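Side-chain contacts in type I modular polyketide synthase (Streptomyces albus subsp. albus, PDB 6IYR), which probably loads an extender acyl unit from its coenzyme A thioester onto the acyl carrier protein during assembly of the polyketide salinomycin: residues V200-V205 with A432-S437; Q135-A140 with P193-V198. One frame throughout, in Å; residues are numbered along the deposited sequence.

Interaction 1: V200-V205 with A432-S437; sequences VSLAEV and ARFLTS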
loop_
_atom_site.group_PDB
_atom_site.type_symbol
_atom_site.label_atom_id
_atom_site.label_comp_id
_atom_site.label_asym_id
_atom_site.label_seq_id
_atom_site.Cartn_x
_atom_site.Cartn_y
_atom_site.Cartn_z
ATOM N N VAL A 200 -7.795 -2.406 -3.676
ATOM C CA VAL A 200 -9.134 -2.238 -3.104
ATOM C C VAL A 200 -9.432 -3.417 -2.160
ATOM O O VAL A 200 -9.965 -3.241 -1.089
ATOM C CB VAL A 200 -10.179 -2.124 -4.208
ATOM C CG1 VAL A 200 -11.599 -2.171 -3.625
ATOM C CG2 VAL A 200 -9.951 -0.808 -4.956
ATOM N N SER A 201 -8.970 -4.598 -2.517
ATOM C CA SER A 201 -9.344 -5.775 -1.776
ATOM C C SER A 201 -8.489 -5.978 -0.555
ATOM O O SER A 201 -9.023 -6.321 0.479
ATOM C CB SER A 201 -9.396 -6.985 -2.669
ATOM O OG SER A 201 -10.456 -6.812 -3.618
ATOM N N LEU A 202 -7.212 -5.593 -0.617
ATOM C CA LEU A 202 -6.360 -5.628 0.555
ATOM C C LEU A 202 -6.848 -4.641 1.607
ATOM O O LEU A 202 -6.725 -4.879 2.815
ATOM C CB LEU A 202 -4.916 -5.303 0.177
ATOM C CG LEU A 202 -4.189 -6.354 -0.685
ATOM C CD1 LEU A 202 -2.780 -5.872 -0.936
ATOM C CD2 LEU A 202 -4.125 -7.712 0.015
ATOM N N ALA A 203 -7.340 -3.484 1.166
ATOM C CA ALA A 203 -7.756 -2.445 2.106
ATOM C C ALA A 203 -8.938 -2.921 2.969
ATOM O O ALA A 203 -9.082 -2.537 4.123
ATOM C CB ALA A 203 -8.118 -1.169 1.365
ATOM N N GLU A 204 -9.832 -3.661 2.333
ATOM C CA GLU A 204 -11.004 -4.200 2.965
ATOM C C GLU A 204 -10.656 -5.279 3.999
ATOM O O GLU A 204 -11.256 -5.314 5.048
ATOM C CB GLU A 204 -11.877 -4.802 1.895
ATOM C CG GLU A 204 -13.213 -5.268 2.411
ATOM C CD GLU A 204 -14.144 -4.117 2.712
ATOM O OE1 GLU A 204 -13.780 -2.921 2.503
ATOM O OE2 GLU A 204 -15.257 -4.428 3.160
ATOM N N VAL A 205 -9.582 -6.029 3.776
ATOM C CA VAL A 205 -9.048 -6.933 4.836
ATOM C C VAL A 205 -8.558 -6.172 6.026
ATOM O O VAL A 205 -8.919 -6.490 7.131
ATOM C CB VAL A 205 -7.930 -7.829 4.303
ATOM C CG1 VAL A 205 -7.394 -8.787 5.372
ATOM C CG2 VAL A 205 -8.477 -8.601 3.141
ATOM N N ALA A 432 0.344 -15.529 5.938
ATOM C CA ALA A 432 1.522 -15.475 6.794
ATOM C C ALA A 432 2.042 -14.053 6.802
ATOM O O ALA A 432 2.349 -13.491 7.855
ATOM C CB ALA A 432 2.606 -16.420 6.288
ATOM N N ARG A 433 2.184 -13.471 5.616
ATOM C CA ARG A 433 2.789 -12.153 5.534
ATOM C C ARG A 433 1.798 -11.106 6.046
ATOM O O ARG A 433 2.143 -10.166 6.757
ATOM C CB ARG A 433 3.235 -11.846 4.111
ATOM C CG ARG A 433 3.542 -10.378 3.858
ATOM C CD ARG A 433 4.565 -9.791 4.824
ATOM N NE ARG A 433 5.824 -10.506 4.751
ATOM C CZ ARG A 433 6.857 -10.283 5.556
ATOM N NH1 ARG A 433 7.954 -11.018 5.452
ATOM N NH2 ARG A 433 6.793 -9.324 6.461
ATOM N N PHE A 434 0.550 -11.310 5.723
ATOM C CA PHE A 434 -0.457 -10.358 6.122
ATOM C C PHE A 434 -0.515 -10.317 7.644
ATOM O O PHE A 434 -0.448 -9.255 8.230
ATOM C CB PHE A 434 -1.807 -10.735 5.501
ATOM C CG PHE A 434 -2.728 -9.546 5.256
ATOM C CD1 PHE A 434 -2.923 -8.571 6.232
ATOM C CD2 PHE A 434 -3.455 -9.444 4.087
ATOM C CE1 PHE A 434 -3.789 -7.499 6.023
ATOM C CE2 PHE A 434 -4.318 -8.379 3.875
ATOM C CZ PHE A 434 -4.473 -7.401 4.838
ATOM N N LEU A 435 -0.557 -11.481 8.292
ATOM C CA LEU A 435 -0.583 -11.522 9.755
ATOM C C LEU A 435 0.590 -10.810 10.298
ATOM O O LEU A 435 0.497 -10.109 11.318
ATOM C CB LEU A 435 -0.523 -12.964 10.287
ATOM C CG LEU A 435 -1.836 -13.600 10.688
ATOM C CD1 LEU A 435 -1.579 -15.017 11.199
ATOM C CD2 LEU A 435 -2.535 -12.766 11.749
ATOM N N THR A 436 1.750 -11.015 9.706
ATOM C CA THR A 436 2.882 -10.317 10.253
ATOM C C THR A 436 2.828 -8.801 10.042
ATOM O O THR A 436 3.183 -8.019 10.942
ATOM C CB THR A 436 4.259 -10.975 9.999
ATOM O OG1 THR A 436 5.222 -10.003 9.623
ATOM C CG2 THR A 436 4.225 -12.110 9.069
ATOM N N SER A 437 2.161 -8.383 8.975
ATOM C CA SER A 437 1.869 -6.954 8.801
ATOM C C SER A 437 0.899 -6.416 9.838
ATOM O O SER A 437 1.147 -5.364 10.386
ATOM C CB SER A 437 1.369 -6.679 7.387
ATOM O OG SER A 437 2.453 -6.874 6.475
#
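A chi1 of -151° turns the Phe-434 ring away from its own backbone N and out from helix 431-443, where it meets Val-205 and Leu-202 of helix 188-208. Val-205 carries CG1 in the corresponding anti position (chi1 -179°), which sends that methyl, rather than CG2, to the ring. This is helix-to-helix packing within the acyltransferase fold, with two helices distant in sequence joined through a single aromatic side chain. The backbones stay well separated: the closest CA atoms, those of Val-205 and Phe-434, are 9.3 Å apart, so the ring has to span the gap.

The far end of the ring does most of the touching. Val-205 CG1 lies 3.3 Å from Phe-434 CZ, a tight packing distance, and 3.4 Å from Phe-434 CE2. Its parent carbon follows closely, with Val-205 CB 3.5 Å from Phe-434 CZ. The methyl comes in at a slant to the ring. Leu-202, one turn earlier on the helix, starts out less directly aimed, but its tip turns inward and Leu-202 CD2 reaches Phe-434 CE2 at 3.9 Å. The two aliphatic residues therefore share the CE2 corner of the ring.

No hydrogen bond links residues 200-205 to 432-437, and all three touching side chains are buried. Leu-146 of helix 146-149 packs on both Leu-202 and Phe-434, and Trp-206 meets the Phe-434 ring with the planes at about 45°. On the other helix Ser-437 OG is hydrogen-bonded to Thr-423 O, which ties helix 431-443 to the loop before it. A carbonyl also meets the rim: Leu-202 O lies in the ring plane at its edge, 3.9 Å from Phe-434 CZ.

Interaction 2: Q135-A140 with P193-V198; sequences QGSQWA and PALWAV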
loop_
_atom_site.group_PDB
_atom_site.type_symbol
_atom_site.label_atom_id
_atom_site.label_comp_id
_atom_site.label_asym_id
_atom_site.label_seq_id
_atom_site.Cartn_x
_atom_site.Cartn_y
_atom_site.Cartn_z
ATOM N N GLN A 135 2.232 2.182 -10.008
ATOM C CA GLN A 135 2.887 1.075 -10.680
ATOM C C GLN A 135 4.021 0.528 -9.821
ATOM O O GLN A 135 4.492 1.193 -8.872
ATOM C CB GLN A 135 3.457 1.581 -12.009
ATOM C CG GLN A 135 4.646 2.504 -11.816
ATOM C CD GLN A 135 5.965 1.739 -11.764
ATOM O OE1 GLN A 135 6.155 0.727 -12.452
ATOM N NE2 GLN A 135 6.857 2.191 -10.913
ATOM N N GLY A 136 4.476 -0.671 -10.178
ATOM C CA GLY A 136 5.708 -1.252 -9.594
ATOM C C GLY A 136 5.437 -2.336 -8.542
ATOM O O GLY A 136 6.342 -3.017 -8.117
ATOM N N SER A 137 4.214 -2.449 -8.031
ATOM C CA SER A 137 3.978 -3.424 -6.949
ATOM C C SER A 137 3.532 -4.826 -7.425
ATOM O O SER A 137 3.375 -5.740 -6.601
ATOM C CB SER A 137 3.032 -2.847 -5.838
ATOM O OG SER A 137 1.930 -2.092 -6.344
ATOM N N GLN A 138 3.475 -5.063 -8.735
ATOM C CA GLN A 138 2.904 -6.305 -9.232
ATOM C C GLN A 138 3.860 -7.509 -9.154
ATOM O O GLN A 138 5.032 -7.366 -9.342
ATOM C CB GLN A 138 2.391 -6.149 -10.670
ATOM C CG GLN A 138 3.468 -6.188 -11.728
ATOM C CD GLN A 138 4.228 -4.891 -11.780
ATOM O OE1 GLN A 138 3.815 -3.874 -11.220
ATOM N NE2 GLN A 138 5.385 -4.938 -12.394
ATOM N N TRP A 139 3.316 -8.702 -9.027
ATOM C CA TRP A 139 4.107 -9.907 -9.249
ATOM C C TRP A 139 3.202 -11.072 -9.502
ATOM O O TRP A 139 2.060 -11.094 -9.009
ATOM C CB TRP A 139 4.997 -10.208 -8.036
ATOM C CG TRP A 139 4.318 -10.206 -6.690
ATOM C CD1 TRP A 139 4.175 -9.142 -5.868
ATOM C CD2 TRP A 139 3.895 -11.346 -5.934
ATOM N NE1 TRP A 139 3.654 -9.533 -4.665
ATOM C CE2 TRP A 139 3.399 -10.872 -4.707
ATOM C CE3 TRP A 139 3.888 -12.728 -6.172
ATOM C CZ2 TRP A 139 3.005 -11.729 -3.674
ATOM C CZ3 TRP A 139 3.425 -13.577 -5.170
ATOM C CH2 TRP A 139 2.981 -13.072 -3.940
ATOM N N ALA A 140 3.706 -12.045 -10.259
ATOM C CA ALA A 140 2.918 -13.181 -10.659
ATOM C C ALA A 140 2.569 -13.957 -9.423
ATOM O O ALA A 140 3.452 -14.437 -8.730
ATOM C CB ALA A 140 3.713 -14.067 -11.605
ATOM N N PRO A 193 -5.611 -2.289 -13.896
ATOM C CA PRO A 193 -6.850 -2.685 -13.236
ATOM C C PRO A 193 -6.675 -3.875 -12.269
ATOM O O PRO A 193 -7.433 -3.991 -11.302
ATOM C CB PRO A 193 -7.750 -3.093 -14.384
ATOM C CG PRO A 193 -7.162 -2.436 -15.586
ATOM C CD PRO A 193 -5.701 -2.368 -15.350
ATOM N N ALA A 194 -5.757 -4.786 -12.592
ATOM C CA ALA A 194 -5.436 -5.914 -11.709
ATOM C C ALA A 194 -4.897 -5.373 -10.376
ATOM O O ALA A 194 -5.332 -5.753 -9.265
ATOM C CB ALA A 194 -4.415 -6.791 -12.407
ATOM N N LEU A 195 -4.007 -4.399 -10.473
ATOM C CA LEU A 195 -3.470 -3.788 -9.267
ATOM C C LEU A 195 -4.549 -3.020 -8.506
ATOM O O LEU A 195 -4.570 -3.014 -7.304
ATOM C CB LEU A 195 -2.311 -2.857 -9.563
ATOM C CG LEU A 195 -0.941 -3.528 -9.772
ATOM C CD1 LEU A 195 0.113 -2.486 -10.204
ATOM C CD2 LEU A 195 -0.529 -4.218 -8.476
ATOM N N TRP A 196 -5.376 -2.290 -9.229
ATOM C CA TRP A 196 -6.506 -1.612 -8.636
ATOM C C TRP A 196 -7.304 -2.594 -7.738
ATOM O O TRP A 196 -7.616 -2.272 -6.593
ATOM C CB TRP A 196 -7.406 -1.045 -9.750
ATOM C CG TRP A 196 -8.698 -0.498 -9.202
ATOM C CD1 TRP A 196 -8.866 0.661 -8.543
ATOM C CD2 TRP A 196 -9.951 -1.135 -9.233
ATOM N NE1 TRP A 196 -10.163 0.809 -8.176
ATOM C CE2 TRP A 196 -10.855 -0.301 -8.563
ATOM C CE3 TRP A 196 -10.393 -2.378 -9.677
ATOM C CZ2 TRP A 196 -12.184 -0.641 -8.376
ATOM C CZ3 TRP A 196 -11.723 -2.680 -9.547
ATOM C CH2 TRP A 196 -12.590 -1.846 -8.856
ATOM N N ALA A 197 -7.687 -3.724 -8.305
ATOM C CA ALA A 197 -8.535 -4.693 -7.640
ATOM C C ALA A 197 -7.868 -5.304 -6.427
ATOM O O ALA A 197 -8.497 -5.434 -5.366
ATOM C CB ALA A 197 -8.919 -5.790 -8.614
ATOM N N VAL A 198 -6.564 -5.531 -6.533
ATOM C CA VAL A 198 -5.788 -6.020 -5.392
ATOM C C VAL A 198 -5.764 -5.012 -4.273
ATOM O O VAL A 198 -6.028 -5.355 -3.125
ATOM C CB VAL A 198 -4.356 -6.412 -5.796
ATOM C CG1 VAL A 198 -3.458 -6.666 -4.582
ATOM C CG2 VAL A 198 -4.393 -7.607 -6.715
#
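This is a small van der Waals contact between a loop and a helix, leucine methyls against polar side chains, in which Leu-195 of helix 188-208 packs against Ser-137 and Gln-138 of the loop that follows strand 129-132. The backbones come closest at Gln-138 and Leu-195, whose CA atoms are 6.9 Å apart, and the leucine bridges that interval with both of its methyls.

Leu-195 CD2 fits against the backbone and the root of the side chain, 4.1 Å from both Gln-138 CA and Gln-138 CB. The same methyl lies 3.9 Å from Ser-137 OG, a hydroxyl buried here without a hydrogen-bonding partner in the model. The other branch serves the amide end of the glutamine, with Leu-195 CD1 4.1 Å from Gln-138 OE1.

That amide is brought back by a bend in the chain. Gln-138 CG lies between the backbone N and the carbonyl carbon (chi1 78°), and the turn at chi2 (-76°) folds the side chain toward its own loop. There Gln-138 OE1 accepts a weak hydrogen bond from Gly-136 N at 3.4 Å, a modest restraint on the amide's position. Phe-185 also packs on Gln-138, while other residues of the helix pack on neighbouring helices: Trp-196 on 151-164 and 235-248, Ala-194 on 172-177. Residues 135-138 spell Gln-Gly-Ser-Gln, part of the GQGxQ signature loop that lies beside the active site in malonyl- and acyltransferases of this family.

How the interactions relate
Both interactions use helix 188-208, and their helical segments nearly adjoin, with the two contact centres 14 Å apart. Leu-195 of interaction 2 and Leu-202 of interaction 1 are seven residues, or two turns, apart, and their CA atoms are separated by 10.4 Å. The two contacts do not touch each other. The same helix meets loop 135-140 in its first half and helix 431-443 near its end. After this helix the chain enters strand 215-218, whose last residue, Gly-218, begins a GxSxG sequence with Ser-220 and Gly-222, consistent with the nucleophile elbow of acyltransferases. Interaction 2 involves the loop expected, from the family, to lie beside that serine, whereas interaction 1 joins two helices.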